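Local coordinates for protein endoglucanase E-5 (Thermobifida fusca, PDB 2CKS) that hydrolyses internal beta-1,4-glucosidic linkages in cellulose, lichenin and cereal beta-D-glucans through its family 5 glycoside hydrolase catalytic domain, at residues 48-53 and 265-270. Residues are numbered along the deposited sequence; the frame is centred on the assembly and turned at random.
Sequences LDALAY and WNYSDD. With ZN (zinc ion), chain D.
Y267 reaches out from the loop after the last barrel strand, 262-265, and lays its ring beside L51 of helix 45-54, a worked example of how a loop of the (beta/alpha)8 barrel of family 5 packs onto a neighbouring helix: the loop after the eighth barrel strand meets a helix of the connection between the first two. The two side chains run antiparallel alongside one another. With CG anti to the backbone N (chi1 179°), L51 runs back along the tyrosine from its phenol end; its CB lies 3.8 Å from Y267 CZ, its CG sits over one ring face, and L51 CD1 comes to 3.9 Å from Y267 CE1. M31 of the first barrel strand, 29-32, touches both side chains, while F277 and W55 each meet the Y267 ring edge-to-face, which probably limits its rotation.

The phenol oxygen ends against the backbone of the helix. Y267 OH stands 3.5 Å from L51 N and 3.9 Å from A50 CB, but its hydrogen bond is to the carbonyl of S47, one turn back from L51, which satisfies the buried polar end. Within the loop, S268 OG donates a 2.6 Å hydrogen bond to N266 OD1 and accepts from D270 N, an ST turn. On a different side of the helix, D49 binds a zinc ion together with D45; R92 forms a salt bridge to D49 OD2, and D49 OD1 holds the metal at 2.0 Å.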
# COMPACT_ATOMS: atom_id res chain seq x y z
N LEU A 48 1.74 -7.53 -15.31
CA LEU A 48 2.13 -8.08 -14.01
C LEU A 48 3.40 -8.92 -14.12
O LEU A 48 4.25 -8.88 -13.23
CB LEU A 48 0.98 -8.88 -13.38
CG LEU A 48 -0.24 -8.02 -13.02
CD1 LEU A 48 -1.33 -8.87 -12.43
CD2 LEU A 48 0.11 -6.88 -12.07
N ASP A 49 3.58 -9.64 -15.23
CA ASP A 49 4.84 -10.32 -15.47
C ASP A 49 5.98 -9.31 -15.51
O ASP A 49 7.03 -9.53 -14.95
CB ASP A 49 4.83 -11.10 -16.79
CG ASP A 49 4.01 -12.37 -16.73
OD1 ASP A 49 3.97 -13.07 -17.77
OD2 ASP A 49 3.39 -12.74 -15.72
N ALA A 50 5.76 -8.18 -16.17
CA ALA A 50 6.77 -7.14 -16.26
C ALA A 50 7.12 -6.62 -14.86
O ALA A 50 8.29 -6.48 -14.51
CB ALA A 50 6.28 -6.01 -17.13
N LEU A 51 6.11 -6.34 -14.05
CA LEU A 51 6.33 -5.82 -12.72
C LEU A 51 7.19 -6.78 -11.88
O LEU A 51 8.08 -6.34 -11.16
CB LEU A 51 5.00 -5.55 -12.02
CG LEU A 51 5.06 -5.01 -10.59
CD1 LEU A 51 5.78 -3.68 -10.57
CD2 LEU A 51 3.65 -4.90 -10.01
N ALA A 52 6.92 -8.08 -11.99
CA ALA A 52 7.60 -9.07 -11.16
C ALA A 52 8.98 -9.39 -11.71
O ALA A 52 9.97 -9.34 -10.98
CB ALA A 52 6.76 -10.35 -11.09
N TYR A 53 9.04 -9.71 -13.00
CA TYR A 53 10.25 -10.28 -13.59
C TYR A 53 11.23 -9.24 -14.12
O TYR A 53 12.42 -9.50 -14.13
CB TYR A 53 9.88 -11.23 -14.74
CG TYR A 53 8.83 -12.28 -14.44
CD1 TYR A 53 7.94 -12.67 -15.43
CD2 TYR A 53 8.74 -12.89 -13.19
CE1 TYR A 53 6.97 -13.63 -15.19
CE2 TYR A 53 7.77 -13.86 -12.94
CZ TYR A 53 6.90 -14.23 -13.95
OH TYR A 53 5.93 -15.18 -13.72
N TRP A 265 2.66 5.01 -5.83
CA TRP A 265 1.45 5.33 -6.57
C TRP A 265 1.90 5.91 -7.91
O TRP A 265 2.58 6.93 -7.92
CB TRP A 265 0.69 6.39 -5.78
CG TRP A 265 -0.69 6.71 -6.22
CD1 TRP A 265 -1.10 7.88 -6.79
CD2 TRP A 265 -1.87 5.91 -6.06
NE1 TRP A 265 -2.45 7.83 -7.04
CE2 TRP A 265 -2.95 6.64 -6.59
CE3 TRP A 265 -2.13 4.64 -5.53
CZ2 TRP A 265 -4.25 6.15 -6.61
CZ3 TRP A 265 -3.42 4.15 -5.56
CH2 TRP A 265 -4.47 4.91 -6.09
N ASN A 266 1.58 5.30 -9.06
CA ASN A 266 0.82 4.06 -9.20
C ASN A 266 1.16 3.37 -10.54
O ASN A 266 1.75 4.00 -11.43
CB ASN A 266 -0.68 4.36 -9.14
CG ASN A 266 -1.14 5.30 -10.24
OD1 ASN A 266 -1.33 4.87 -11.38
ND2 ASN A 266 -1.28 6.58 -9.92
N TYR A 267 0.78 2.10 -10.66
CA TYR A 267 1.03 1.25 -11.82
C TYR A 267 -0.17 1.29 -12.78
O TYR A 267 -1.01 0.38 -12.80
CB TYR A 267 1.29 -0.19 -11.35
CG TYR A 267 2.07 -1.05 -12.31
CD1 TYR A 267 3.42 -0.79 -12.59
CD2 TYR A 267 1.47 -2.14 -12.93
CE1 TYR A 267 4.14 -1.60 -13.45
CE2 TYR A 267 2.20 -2.95 -13.81
CZ TYR A 267 3.53 -2.67 -14.06
OH TYR A 267 4.23 -3.47 -14.94
N SER A 268 -0.28 2.39 -13.50
CA SER A 268 -1.36 2.61 -14.47
C SER A 268 -0.89 3.58 -15.54
O SER A 268 0.20 4.14 -15.43
CB SER A 268 -2.61 3.18 -13.80
OG SER A 268 -2.55 4.59 -13.68
N ASP A 269 -1.73 3.79 -16.54
CA ASP A 269 -1.48 4.79 -17.57
C ASP A 269 -2.44 5.97 -17.48
O ASP A 269 -2.80 6.58 -18.48
CB ASP A 269 -1.48 4.13 -18.96
CG ASP A 269 -2.85 3.70 -19.42
OD1 ASP A 269 -3.78 3.59 -18.59
OD2 ASP A 269 -3.08 3.44 -20.62
N ASP A 270 -2.82 6.31 -16.26
CA ASP A 270 -3.56 7.55 -15.99
C ASP A 270 -2.76 8.74 -16.52
O ASP A 270 -1.54 8.68 -16.63
CB ASP A 270 -3.79 7.70 -14.49
CG ASP A 270 -4.65 8.88 -14.16
OD1 ASP A 270 -4.25 9.64 -13.25
OD2 ASP A 270 -5.71 9.14 -14.76
ZN ZN D . 2.66 -14.54 -17.86